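PDB 4AIB: ornithine decarboxylase from Entamoeba histolytica, which probably catalyses the pyridoxal-phosphate-dependent decarboxylation of L-ornithine to putrescine, the entry step of polyamine synthesis, as a homodimer. Local coordinates for residues K44-T49 and P231-A236; I96-T101 and N117-D122; D125-I130 and K170-K175; L177-V182 and F213-Y218. All coordinates share one frame; numbering follows the deposited sequence.

Contact 1: K44-T49 and P231-A236; sequences KKNMPT and PFEEFA
A236 packs its methyl group against N46 and M47, where the end of helix 33-46 meets the first turns of helix 232-245. This is the tight part of the contact. A236 CB lies 3.5 Å from M47 CG and 3.6 Å from N46 CB. M47 is the first residue past the end of its helix. Its CG stands anti to the carbonyl carbon (chi1 -68°), which lays the chain beside A236. The F232 ring adds a looser touch, with CE2 4.4 Å from N46 CB. The outer side is polar and more exposed. There N46 ND2 gives a bent hydrogen bond of 3.0 Å to E233 OE1. The donor comes from above the carboxylate plane, and the amide and carboxylate planes are 81° apart. The two oxygens of E233 have separate partners: OE1 takes N46 ND2, and OE2 forms a salt bridge with R42, the stronger partner. K45 NZ is farther off, 5.5 Å from E233 OE1. The contact joins two helices of the TIM-type barrel that are far apart in sequence. Behind it, F232 stacks on Y261, while M47 reaches I239 of helix 232-245 and the loop residue I222, which follows strand 219-221.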
loop_
_atom_site.group_PDB
_atom_site.type_symbol
_atom_site.label_atom_id
_atom_site.label_comp_id
_atom_site.label_asym_id
_atom_site.label_seq_id
_atom_site.Cartn_x
_atom_site.Cartn_y
_atom_site.Cartn_z
ATOM N N LYS A 44 -3.996 -9.124 30.357
ATOM C CA LYS A 44 -4.548 -10.189 31.202
ATOM C C LYS A 44 -4.835 -9.724 32.630
ATOM O O LYS A 44 -5.704 -10.278 33.306
ATOM C CB LYS A 44 -3.608 -11.399 31.229
ATOM C CG LYS A 44 -3.632 -12.245 29.967
ATOM C CD LYS A 44 -2.806 -13.510 30.139
ATOM C CE LYS A 44 -2.879 -14.404 28.910
ATOM N NZ LYS A 44 -4.210 -15.054 28.749
ATOM N N LYS A 45 -4.097 -8.711 33.077
ATOM C CA LYS A 45 -4.246 -8.157 34.420
ATOM C C LYS A 45 -5.450 -7.218 34.510
ATOM O O LYS A 45 -6.199 -7.249 35.488
ATOM C CB LYS A 45 -2.965 -7.423 34.830
ATOM C CG LYS A 45 -2.939 -6.926 36.266
ATOM C CD LYS A 45 -1.650 -6.174 36.555
ATOM C CE LYS A 45 -1.699 -5.471 37.902
ATOM N NZ LYS A 45 -2.639 -4.316 37.900
ATOM N N ASN A 46 -5.626 -6.387 33.486
ATOM C CA ASN A 46 -6.695 -5.390 33.477
ATOM C C ASN A 46 -8.021 -5.885 32.904
ATOM O O ASN A 46 -9.089 -5.438 33.329
ATOM C CB ASN A 46 -6.229 -4.111 32.780
ATOM C CG ASN A 46 -5.419 -3.213 33.696
ATOM O OD1 ASN A 46 -5.951 -2.627 34.640
ATOM N ND2 ASN A 46 -4.125 -3.100 33.419
ATOM N N MET A 47 -7.947 -6.805 31.943
ATOM C CA MET A 47 -9.137 -7.444 31.374
ATOM C C MET A 47 -9.066 -8.968 31.528
ATOM O O MET A 47 -8.683 -9.672 30.588
ATOM C CB MET A 47 -9.317 -7.057 29.901
ATOM C CG MET A 47 -9.664 -5.594 29.678
ATOM S SD MET A 47 -9.802 -5.134 27.941
ATOM C CE MET A 47 -11.475 -5.659 27.577
ATOM N N PRO A 48 -9.427 -9.482 32.722
ATOM C CA PRO A 48 -9.345 -10.919 32.994
ATOM C C PRO A 48 -10.418 -11.746 32.285
ATOM O O PRO A 48 -10.158 -12.893 31.917
ATOM C CB PRO A 48 -9.536 -11.004 34.519
ATOM C CG PRO A 48 -9.357 -9.613 35.029
ATOM C CD PRO A 48 -9.842 -8.735 33.920
ATOM N N THR A 49 -11.604 -11.170 32.095
ATOM C CA THR A 49 -12.733 -11.903 31.510
ATOM C C THR A 49 -12.784 -11.842 29.979
ATOM O O THR A 49 -13.565 -12.565 29.351
ATOM C CB THR A 49 -14.088 -11.442 32.095
ATOM O OG1 THR A 49 -14.243 -10.030 31.910
ATOM C CG2 THR A 49 -14.180 -11.776 33.582
ATOM N N PRO A 231 -5.691 6.122 28.617
ATOM C CA PRO A 231 -5.416 5.618 29.965
ATOM C C PRO A 231 -5.818 4.152 30.135
ATOM O O PRO A 231 -6.459 3.803 31.126
ATOM C CB PRO A 231 -6.272 6.525 30.870
ATOM C CG PRO A 231 -6.956 7.503 29.968
ATOM C CD PRO A 231 -6.926 6.921 28.592
ATOM N N PHE A 232 -5.412 3.320 29.171
ATOM C CA PHE A 232 -5.738 1.885 29.078
ATOM C C PHE A 232 -6.184 1.186 30.365
ATOM O O PHE A 232 -7.168 0.444 30.357
ATOM C CB PHE A 232 -4.570 1.122 28.435
ATOM C CG PHE A 232 -4.812 -0.354 28.286
ATOM C CD1 PHE A 232 -5.629 -0.841 27.270
ATOM C CD2 PHE A 232 -4.214 -1.261 29.155
ATOM C CE1 PHE A 232 -5.852 -2.203 27.131
ATOM C CE2 PHE A 232 -4.433 -2.624 29.021
ATOM C CZ PHE A 232 -5.254 -3.095 28.007
ATOM N N GLU A 233 -5.450 1.416 31.454
ATOM C CA GLU A 233 -5.779 0.861 32.771
ATOM C C GLU A 233 -7.219 1.203 33.169
ATOM O O GLU A 233 -7.943 0.361 33.703
ATOM C CB GLU A 233 -4.810 1.382 33.842
ATOM C CG GLU A 233 -3.382 1.644 33.371
ATOM C CD GLU A 233 -2.573 0.379 33.132
ATOM O OE1 GLU A 233 -2.662 -0.564 33.946
ATOM O OE2 GLU A 233 -1.830 0.336 32.130
ATOM N N GLU A 234 -7.617 2.444 32.892
ATOM C CA GLU A 234 -8.961 2.942 33.179
ATOM C C GLU A 234 -9.985 2.472 32.146
ATOM O O GLU A 234 -11.115 2.126 32.500
ATOM C CB GLU A 234 -8.961 4.472 33.244
ATOM C CG GLU A 234 -8.119 5.059 34.365
ATOM C CD GLU A 234 -8.368 6.541 34.581
ATOM O OE1 GLU A 234 -8.549 7.280 33.589
ATOM O OE2 GLU A 234 -8.375 6.968 35.754
ATOM N N PHE A 235 -9.587 2.472 30.874
ATOM C CA PHE A 235 -10.452 2.034 29.777
ATOM C C PHE A 235 -10.807 0.555 29.900
ATOM O O PHE A 235 -11.923 0.149 29.572
ATOM C CB PHE A 235 -9.790 2.327 28.423
ATOM C CG PHE A 235 -10.594 1.876 27.230
ATOM C CD1 PHE A 235 -11.903 2.313 27.041
ATOM C CD2 PHE A 235 -10.032 1.029 26.281
ATOM C CE1 PHE A 235 -12.638 1.902 25.939
ATOM C CE2 PHE A 235 -10.761 0.616 25.175
ATOM C CZ PHE A 235 -12.065 1.054 25.005
ATOM N N ALA A 236 -9.853 -0.238 30.382
ATOM C CA ALA A 236 -10.058 -1.664 30.622
ATOM C C ALA A 236 -10.947 -1.900 31.838
ATOM O O ALA A 236 -11.672 -2.894 31.899
ATOM C CB ALA A 236 -8.722 -2.365 30.798
#

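Contact 2: I96-T101 and N117-D122; sequences ITYSQT and NHTIVD
Y98 and T119 form a single parallel beta bridge that closes the TIM-type barrel, joining the outermost strands of its eight-stranded parallel sheet, 96-98 and 118-121. Within the first shell, Y98 N donates to H118 O over 2.7 Å. T119 OG1 donates to Y98 O over 2.9 Å, lying in the carbonyl plane. The hydroxyl of T119 stands opposite its own backbone N (chi1 -172°), which brings it to this carbonyl. The short strand segments lie 29° apart, and a water bridges the two segments at each end. One joins I96 O to N117 N, the other T101 O to D122 N. I120 CD1 packs on S99 CB at 3.7 Å. Y98 and S99 are each the centre of an inverse gamma turn.

Around this lies a second shell. K103 NZ bonds both T119 OG1 and Q100 O. H118 ND1 bonds D180 OD2. The side chain of Q100 lies about 6 Å from that of K57, the predicted pyridoxal phosphate lysine, which carries no cofactor here, and packs on C334 of the second subunit, the predicted proton donor. D122 OD2 forms a salt bridge with R277 of that subunit, while D122 OD1 rests 3.2 Å from T101 CB.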
loop_
_atom_site.group_PDB
_atom_site.type_symbol
_atom_site.label_atom_id
_atom_site.label_comp_id
_atom_site.label_asym_id
_atom_site.label_seq_id
_atom_site.Cartn_x
_atom_site.Cartn_y
_atom_site.Cartn_z
ATOM N N ILE A 96 -9.041 -19.936 16.459
ATOM C CA ILE A 96 -9.138 -19.035 15.310
ATOM C C ILE A 96 -10.580 -18.576 15.080
ATOM O O ILE A 96 -11.521 -19.362 15.204
ATOM C CB ILE A 96 -8.594 -19.707 14.026
ATOM C CG1 ILE A 96 -7.159 -20.201 14.242
ATOM C CG2 ILE A 96 -8.661 -18.754 12.837
ATOM C CD1 ILE A 96 -6.656 -21.151 13.174
ATOM N N THR A 97 -10.742 -17.295 14.760
ATOM C CA THR A 97 -12.034 -16.765 14.324
ATOM C C THR A 97 -11.914 -16.096 12.947
ATOM O O THR A 97 -11.200 -15.106 12.781
ATOM C CB THR A 97 -12.686 -15.828 15.376
ATOM O OG1 THR A 97 -13.818 -15.165 14.798
ATOM C CG2 THR A 97 -11.699 -14.783 15.898
ATOM N N TYR A 98 -12.606 -16.660 11.962
ATOM C CA TYR A 98 -12.559 -16.154 10.592
ATOM C C TYR A 98 -13.360 -14.858 10.469
ATOM O O TYR A 98 -14.521 -14.863 10.052
ATOM C CB TYR A 98 -13.052 -17.227 9.611
ATOM C CG TYR A 98 -12.780 -16.948 8.144
ATOM C CD1 TYR A 98 -11.904 -15.934 7.747
ATOM C CD2 TYR A 98 -13.374 -17.726 7.153
ATOM C CE1 TYR A 98 -11.653 -15.689 6.406
ATOM C CE2 TYR A 98 -13.124 -17.492 5.809
ATOM C CZ TYR A 98 -12.265 -16.472 5.442
ATOM O OH TYR A 98 -12.013 -16.233 4.111
ATOM N N SER A 99 -12.719 -13.752 10.842
ATOM C CA SER A 99 -13.354 -12.436 10.849
ATOM C C SER A 99 -13.337 -11.783 9.468
ATOM O O SER A 99 -12.519 -10.903 9.186
ATOM C CB SER A 99 -12.696 -11.520 11.886
ATOM O OG SER A 99 -11.336 -11.280 11.571
ATOM N N GLN A 100 -14.245 -12.233 8.612
ATOM C CA GLN A 100 -14.425 -11.642 7.295
ATOM C C GLN A 100 -15.912 -11.576 6.984
ATOM O O GLN A 100 -16.584 -12.607 6.885
ATOM C CB GLN A 100 -13.664 -12.440 6.230
ATOM C CG GLN A 100 -13.764 -11.882 4.815
ATOM C CD GLN A 100 -13.339 -10.427 4.710
ATOM O OE1 GLN A 100 -14.114 -9.576 4.273
ATOM N NE2 GLN A 100 -12.107 -10.135 5.114
ATOM N N THR A 101 -16.416 -10.352 6.847
ATOM C CA THR A 101 -17.839 -10.107 6.604
ATOM C C THR A 101 -18.298 -10.671 5.262
ATOM O O THR A 101 -19.393 -11.225 5.160
ATOM C CB THR A 101 -18.183 -8.605 6.684
ATOM O OG1 THR A 101 -17.275 -7.854 5.869
ATOM C CG2 THR A 101 -18.097 -8.111 8.120
ATOM N N ASN A 117 -14.321 -23.050 12.535
ATOM C CA ASN A 117 -15.681 -23.214 13.037
ATOM C C ASN A 117 -16.348 -21.902 13.473
ATOM O O ASN A 117 -17.514 -21.895 13.881
ATOM C CB ASN A 117 -15.676 -24.216 14.199
ATOM C CG ASN A 117 -17.040 -24.825 14.458
ATOM O OD1 ASN A 117 -17.685 -25.348 13.548
ATOM N ND2 ASN A 117 -17.483 -24.770 15.709
ATOM N N HIS A 118 -15.613 -20.795 13.386
ATOM C CA HIS A 118 -16.130 -19.496 13.818
ATOM C C HIS A 118 -15.919 -18.418 12.792
ATOM O O HIS A 118 -14.793 -18.180 12.349
ATOM C CB HIS A 118 -15.522 -19.095 15.161
ATOM C CG HIS A 118 -15.681 -20.141 16.242
ATOM N ND1 HIS A 118 -16.885 -20.561 16.671
ATOM C CD2 HIS A 118 -14.733 -20.845 16.981
ATOM C CE1 HIS A 118 -16.720 -21.489 17.631
ATOM N NE2 HIS A 118 -15.402 -21.661 17.822
ATOM N N THR A 119 -17.009 -17.756 12.409
ATOM C CA THR A 119 -16.970 -16.683 11.410
ATOM C C THR A 119 -17.982 -15.568 11.710
ATOM O O THR A 119 -18.812 -15.702 12.610
ATOM C CB THR A 119 -17.168 -17.228 9.975
ATOM O OG1 THR A 119 -16.926 -16.182 9.027
ATOM C CG2 THR A 119 -18.580 -17.774 9.781
ATOM N N ILE A 120 -17.903 -14.474 10.952
ATOM C CA ILE A 120 -18.756 -13.300 11.171
ATOM C C ILE A 120 -19.608 -12.971 9.938
ATOM O O ILE A 120 -19.192 -13.212 8.801
ATOM C CB ILE A 120 -17.922 -12.072 11.618
ATOM C CG1 ILE A 120 -17.149 -12.392 12.905
ATOM C CG2 ILE A 120 -18.808 -10.848 11.831
ATOM C CD1 ILE A 120 -16.099 -11.371 13.290
ATOM N N VAL A 121 -20.801 -12.428 10.183
ATOM C CA VAL A 121 -21.762 -12.073 9.136
ATOM C C VAL A 121 -22.410 -10.713 9.418
ATOM O O VAL A 121 -22.711 -10.391 10.569
ATOM C CB VAL A 121 -22.861 -13.155 9.016
ATOM C CG1 VAL A 121 -24.113 -12.612 8.344
ATOM C CG2 VAL A 121 -22.339 -14.367 8.263
ATOM N N ASP A 122 -22.615 -9.922 8.365
ATOM C CA ASP A 122 -23.389 -8.678 8.463
ATOM C C ASP A 122 -24.350 -8.459 7.282
ATOM O O ASP A 122 -24.719 -7.322 6.964
ATOM C CB ASP A 122 -22.471 -7.462 8.691
ATOM C CG ASP A 122 -21.560 -7.161 7.504
ATOM O OD1 ASP A 122 -21.307 -8.058 6.673
ATOM O OD2 ASP A 122 -21.083 -6.011 7.412
HETATM O O HOH W 1 -12.960 -21.743 14.399
HETATM O O HOH W 2 -22.209 -10.533 5.782
#

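Contact 3: D125-I130 and K170-K175; sequences DEVQKI and KEIKDK
V127 supplies most of the apolar contact between helix 124-133 and helix 164-174. Its CG1 meets E171 CG at 3.7 Å, the aliphatic part of an acidic side chain. Both methyls of V127 lie 3.8 Å from I172 CG1, and the side chains of V127 and I172 cross at about a right angle. The short helix segments run nearly parallel, 18° apart, with their axes 9.5 Å from each other.

The polar part gathers on E171 OE2, which takes two donors. Q128 NE2 gives it a hydrogen bond of 3.3 Å. OE2 lies close to the Q128 amide plane, yet the donor stands above the carboxylate plane; the two planes are 82° apart. K175 NZ, one helical turn on from E171, forms a salt bridge with the same oxygen at 3.1 Å. It comes to the syn side, from the opposite face to Q128. The lysine chain bends at chi2 (-75°) and again at chi4, and this folds its amine back to E171. Its CE also lies 4.1 Å from Q128 CG. The charge of K175 probably helps to keep E171 ionised at this partly exposed edge.

A second ion pair, K129 NZ with E126 OE1 at 2.9 Å, lies within helix 124-133 and faces away from helix 164-174. K129 NZ also bonds K103 O of its own chain and H274 O of the second subunit. Inward, V127 rests on V121 of strand 118-121 and on L177, while I172 packs on M215 beside strand 179-184.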
loop_
_atom_site.group_PDB
_atom_site.type_symbol
_atom_site.label_atom_id
_atom_site.label_comp_id
_atom_site.label_asym_id
_atom_site.label_seq_id
_atom_site.Cartn_x
_atom_site.Cartn_y
_atom_site.Cartn_z
ATOM N N ASP A 125 -27.158 -12.279 2.602
ATOM C CA ASP A 125 -26.521 -13.102 1.575
ATOM C C ASP A 125 -25.449 -14.029 2.147
ATOM O O ASP A 125 -25.340 -15.182 1.729
ATOM C CB ASP A 125 -25.923 -12.222 0.471
ATOM C CG ASP A 125 -25.312 -13.033 -0.658
ATOM O OD1 ASP A 125 -26.042 -13.823 -1.295
ATOM O OD2 ASP A 125 -24.096 -12.891 -0.901
ATOM N N GLU A 126 -24.667 -13.520 3.099
ATOM C CA GLU A 126 -23.585 -14.291 3.716
ATOM C C GLU A 126 -24.115 -15.417 4.606
ATOM O O GLU A 126 -23.462 -16.451 4.755
ATOM C CB GLU A 126 -22.653 -13.376 4.514
ATOM C CG GLU A 126 -21.245 -13.925 4.718
ATOM C CD GLU A 126 -20.352 -13.771 3.497
ATOM O OE1 GLU A 126 -20.688 -12.979 2.591
ATOM O OE2 GLU A 126 -19.300 -14.441 3.444
ATOM N N VAL A 127 -25.291 -15.201 5.195
ATOM C CA VAL A 127 -25.996 -16.242 5.944
ATOM C C VAL A 127 -26.325 -17.402 5.002
ATOM O O VAL A 127 -26.103 -18.568 5.336
ATOM C CB VAL A 127 -27.292 -15.703 6.598
ATOM C CG1 VAL A 127 -28.064 -16.817 7.289
ATOM C CG2 VAL A 127 -26.977 -14.600 7.595
ATOM N N GLN A 128 -26.839 -17.059 3.821
ATOM C CA GLN A 128 -27.186 -18.033 2.787
ATOM C C GLN A 128 -25.944 -18.686 2.184
ATOM O O GLN A 128 -25.957 -19.876 1.864
ATOM C CB GLN A 128 -28.017 -17.366 1.685
ATOM C CG GLN A 128 -29.371 -16.848 2.149
ATOM C CD GLN A 128 -30.038 -15.932 1.139
ATOM O OE1 GLN A 128 -29.387 -15.374 0.255
ATOM N NE2 GLN A 128 -31.349 -15.766 1.274
ATOM N N LYS A 129 -24.881 -17.894 2.035
ATOM C CA LYS A 129 -23.594 -18.367 1.524
ATOM C C LYS A 129 -23.016 -19.446 2.436
ATOM O O LYS A 129 -22.501 -20.463 1.963
ATOM C CB LYS A 129 -22.612 -17.195 1.407
ATOM C CG LYS A 129 -21.257 -17.551 0.808
ATOM C CD LYS A 129 -20.259 -16.407 0.932
ATOM C CE LYS A 129 -20.547 -15.282 -0.052
ATOM N NZ LYS A 129 -19.651 -14.113 0.162
ATOM N N ILE A 130 -23.109 -19.212 3.742
ATOM C CA ILE A 130 -22.641 -20.164 4.745
ATOM C C ILE A 130 -23.545 -21.397 4.779
ATOM O O ILE A 130 -23.057 -22.524 4.845
ATOM C CB ILE A 130 -22.518 -19.496 6.135
ATOM C CG1 ILE A 130 -21.275 -18.600 6.168
ATOM C CG2 ILE A 130 -22.447 -20.532 7.250
ATOM C CD1 ILE A 130 -21.279 -17.568 7.273
ATOM N N LYS A 170 -33.562 -13.713 11.714
ATOM C CA LYS A 170 -34.635 -14.529 11.149
ATOM C C LYS A 170 -34.080 -15.497 10.107
ATOM O O LYS A 170 -34.454 -16.670 10.086
ATOM C CB LYS A 170 -35.727 -13.644 10.535
ATOM C CG LYS A 170 -36.904 -14.405 9.941
ATOM C CD LYS A 170 -37.942 -13.460 9.353
ATOM C CE LYS A 170 -38.931 -14.193 8.456
ATOM N NZ LYS A 170 -39.804 -15.146 9.200
ATOM N N GLU A 171 -33.181 -14.998 9.259
ATOM C CA GLU A 171 -32.562 -15.799 8.203
ATOM C C GLU A 171 -31.647 -16.893 8.762
ATOM O O GLU A 171 -31.612 -18.006 8.234
ATOM C CB GLU A 171 -31.799 -14.898 7.223
ATOM C CG GLU A 171 -31.311 -15.594 5.956
ATOM C CD GLU A 171 -32.427 -15.965 4.990
ATOM O OE1 GLU A 171 -33.490 -15.305 5.000
ATOM O OE2 GLU A 171 -32.233 -16.918 4.208
ATOM N N ILE A 172 -30.915 -16.573 9.830
ATOM C CA ILE A 172 -30.065 -17.557 10.504
ATOM C C ILE A 172 -30.926 -18.679 11.092
ATOM O O ILE A 172 -30.561 -19.855 11.015
ATOM C CB ILE A 172 -29.170 -16.916 11.594
ATOM C CG1 ILE A 172 -28.286 -15.820 10.989
ATOM C CG2 ILE A 172 -28.294 -17.970 12.263
ATOM C CD1 ILE A 172 -27.655 -14.889 12.003
ATOM N N LYS A 173 -32.077 -18.307 11.654
ATOM C CA LYS A 173 -33.028 -19.270 12.209
ATOM C C LYS A 173 -33.716 -20.088 11.114
ATOM O O LYS A 173 -33.883 -21.302 11.253
ATOM C CB LYS A 173 -34.079 -18.561 13.074
ATOM C CG LYS A 173 -34.819 -19.492 14.023
ATOM C CD LYS A 173 -36.093 -18.870 14.571
ATOM C CE LYS A 173 -36.905 -19.908 15.332
ATOM N NZ LYS A 173 -38.178 -19.367 15.882
ATOM N N ASP A 174 -34.106 -19.418 10.030
ATOM C CA ASP A 174 -34.797 -20.069 8.913
ATOM C C ASP A 174 -33.899 -21.041 8.151
ATOM O O ASP A 174 -34.390 -21.981 7.527
ATOM C CB ASP A 174 -35.385 -19.027 7.955
ATOM C CG ASP A 174 -36.492 -18.198 8.591
ATOM O OD1 ASP A 174 -36.910 -18.514 9.725
ATOM O OD2 ASP A 174 -36.940 -17.220 7.956
ATOM N N LYS A 175 -32.590 -20.808 8.204
ATOM C CA LYS A 175 -31.620 -21.702 7.574
ATOM C C LYS A 175 -31.100 -22.764 8.545
ATOM O O LYS A 175 -30.345 -23.658 8.154
ATOM C CB LYS A 175 -30.461 -20.904 6.964
ATOM C CG LYS A 175 -30.824 -20.117 5.710
ATOM C CD LYS A 175 -30.971 -21.020 4.492
ATOM C CE LYS A 175 -31.424 -20.244 3.264
ATOM N NZ LYS A 175 -32.856 -19.838 3.341
#

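Contact 4: L177-V182 and F213-Y218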
loop_
_atom_site.group_PDB
_atom_site.type_symbol
_atom_site.label_atom_id
_atom_site.label_comp_id
_atom_site.label_asym_id
_atom_site.label_seq_id
_atom_site.Cartn_x
_atom_site.Cartn_y
_atom_site.Cartn_z
ATOM N N LEU A 177 -29.069 -22.437 11.250
ATOM C CA LEU A 177 -27.632 -22.292 11.460
ATOM C C LEU A 177 -27.301 -21.955 12.910
ATOM O O LEU A 177 -28.144 -21.434 13.644
ATOM C CB LEU A 177 -27.060 -21.227 10.519
ATOM C CG LEU A 177 -27.197 -21.483 9.015
ATOM C CD1 LEU A 177 -26.993 -20.196 8.234
ATOM C CD2 LEU A 177 -26.231 -22.557 8.540
ATOM N N ASN A 178 -26.070 -22.261 13.310
ATOM C CA ASN A 178 -25.602 -22.005 14.668
ATOM C C ASN A 178 -25.123 -20.568 14.840
ATOM O O ASN A 178 -24.325 -20.073 14.040
ATOM C CB ASN A 178 -24.479 -22.978 15.049
ATOM C CG ASN A 178 -24.842 -24.431 14.791
ATOM O OD1 ASN A 178 -24.077 -25.169 14.168
ATOM N ND2 ASN A 178 -26.011 -24.852 15.269
ATOM N N LEU A 179 -25.620 -19.908 15.884
ATOM C CA LEU A 179 -25.193 -18.554 16.222
ATOM C C LEU A 179 -24.264 -18.572 17.431
ATOM O O LEU A 179 -24.666 -18.957 18.534
ATOM C CB LEU A 179 -26.402 -17.648 16.488
ATOM C CG LEU A 179 -26.130 -16.155 16.717
ATOM C CD1 LEU A 179 -25.996 -15.405 15.398
ATOM C CD2 LEU A 179 -27.224 -15.533 17.568
ATOM N N ASP A 180 -23.019 -18.158 17.212
ATOM C CA ASP A 180 -22.032 -18.069 18.283
ATOM C C ASP A 180 -22.274 -16.851 19.170
ATOM O O ASP A 180 -22.095 -16.921 20.387
ATOM C CB ASP A 180 -20.611 -18.053 17.712
ATOM C CG ASP A 180 -20.178 -19.407 17.167
ATOM O OD1 ASP A 180 -20.739 -20.442 17.592
ATOM O OD2 ASP A 180 -19.266 -19.438 16.316
ATOM N N GLY A 181 -22.682 -15.741 18.558
ATOM C CA GLY A 181 -23.007 -14.530 19.306
ATOM C C GLY A 181 -22.955 -13.239 18.510
ATOM O O GLY A 181 -23.306 -13.209 17.329
ATOM N N VAL A 182 -22.511 -12.173 19.174
ATOM C CA VAL A 182 -22.515 -10.823 18.605
ATOM C C VAL A 182 -21.093 -10.264 18.495
ATOM O O VAL A 182 -20.239 -10.542 19.340
ATOM C CB VAL A 182 -23.397 -9.861 19.440
ATOM C CG1 VAL A 182 -23.640 -8.560 18.692
ATOM C CG2 VAL A 182 -24.730 -10.509 19.787
ATOM N N PHE A 213 -35.260 -16.013 19.827
ATOM C CA PHE A 213 -35.269 -16.767 18.572
ATOM C C PHE A 213 -34.948 -18.250 18.791
ATOM O O PHE A 213 -34.926 -19.035 17.841
ATOM C CB PHE A 213 -34.278 -16.158 17.572
ATOM C CG PHE A 213 -34.851 -15.039 16.744
ATOM C CD1 PHE A 213 -35.014 -13.767 17.279
ATOM C CD2 PHE A 213 -35.208 -15.255 15.416
ATOM C CE1 PHE A 213 -35.537 -12.734 16.514
ATOM C CE2 PHE A 213 -35.731 -14.226 14.646
ATOM C CZ PHE A 213 -35.895 -12.964 15.195
ATOM N N GLY A 214 -34.701 -18.625 20.044
ATOM C CA GLY A 214 -34.373 -20.004 20.396
ATOM C C GLY A 214 -32.899 -20.320 20.227
ATOM O O GLY A 214 -32.507 -21.489 20.207
ATOM N N MET A 215 -32.086 -19.274 20.106
ATOM C CA MET A 215 -30.642 -19.416 19.934
ATOM C C MET A 215 -29.915 -19.246 21.264
ATOM O O MET A 215 -30.417 -18.584 22.175
ATOM C CB MET A 215 -30.118 -18.391 18.926
ATOM C CG MET A 215 -30.667 -18.550 17.518
ATOM S SD MET A 215 -30.500 -17.031 16.563
ATOM C CE MET A 215 -30.987 -17.599 14.939
ATOM N N LYS A 216 -28.732 -19.847 21.362
ATOM C CA LYS A 216 -27.892 -19.735 22.551
ATOM C C LYS A 216 -26.555 -19.069 22.193
ATOM O O LYS A 216 -25.575 -19.758 21.896
ATOM C CB LYS A 216 -27.664 -21.115 23.190
ATOM C CG LYS A 216 -28.933 -21.868 23.574
ATOM C CD LYS A 216 -29.485 -21.422 24.921
ATOM C CE LYS A 216 -30.870 -21.995 25.186
ATOM N NZ LYS A 216 -30.857 -23.468 25.407
ATOM N N PRO A 217 -26.516 -17.721 22.205
ATOM C CA PRO A 217 -25.295 -16.992 21.865
ATOM C C PRO A 217 -24.337 -16.922 23.051
ATOM O O PRO A 217 -24.671 -16.338 24.083
ATOM C CB PRO A 217 -25.807 -15.586 21.503
ATOM C CG PRO A 217 -27.300 -15.628 21.633
ATOM C CD PRO A 217 -27.619 -16.798 22.508
ATOM N N TYR A 218 -23.153 -17.509 22.893
ATOM C CA TYR A 218 -22.194 -17.624 23.992
ATOM C C TYR A 218 -20.923 -16.790 23.792
ATOM O O TYR A 218 -20.025 -16.811 24.635
ATOM C CB TYR A 218 -21.834 -19.098 24.226
ATOM C CG TYR A 218 -20.890 -19.688 23.196
ATOM C CD1 TYR A 218 -21.362 -20.134 21.960
ATOM C CD2 TYR A 218 -19.524 -19.801 23.458
ATOM C CE1 TYR A 218 -20.500 -20.672 21.017
ATOM C CE2 TYR A 218 -18.656 -20.336 22.521
ATOM C CZ TYR A 218 -19.149 -20.771 21.303
ATOM O OH TYR A 218 -18.287 -21.303 20.373
HETATM O O HOH W 3 -26.963 -20.589 19.328
#
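The backbones of G181 and P217 come closest, with CA atoms 4.2 Å apart, and Y218 N makes a weak hydrogen bond of 2.8 Å to D180 O. G181 has a phi of 158°, in a backbone shape that calls for glycine. Its CA lies 3.7 Å from P217 CB. A water links the two segments farther back, donating to L179 O and accepting from K216 N.

L179 carries the apolar part. Its CG lies anti to the backbone N (chi1 -174°), and CD2 then meets M215 SD at 3.7 Å and P217 CG at 4.1 Å. The L179 and M215 side chains cross at about a right angle. L179 also touches I172 of helix 164-174, and both L179 and P217 pack on A210 of helix 194-212.

In the TIM-type barrel this is the place where strand 179-184 meets the loop that leads from helix 194-212 into strand 219-221. Helix 194-212 ends in a Schellman motif at G214, and the chain then turns in past M215 and P217. Strands 179-184 and 219-221 lie next to each other and are parallel, so the segments belong to a beta-alpha-beta crossover.

D180 and Y218 lie side by side and point the same way. D180 OD1 sits 3.4 Å from Y218 CE1, with the carboxylate and ring planes 76° apart, while OD2 is taken by H118.

All four contacts belong to the pyridoxal-binding barrel domain. Contacts 2 and 4 are buried and involve strands of its parallel sheet. Contact 2 relies on a beta bridge and waters, contact 4 on apolar packing, one water and a weak backbone bond. Contacts 1 and 3 join helices and have polar outer edges, but contact 3 is only partly buried. Contacts 2, 3 and 4 form a continuous group. Strand 118-121 of contact 2 runs into helix 124-133 of contact 3 and packs under it. Contacts 2 and 4 meet through the H118 and D180 pair, and I172 O probably bonds L177 N between contacts 3 and 4. Contact 1 stands apart, its nearest atoms about 9 Å from contact 4. Contacts 2 and 3 also touch the second subunit.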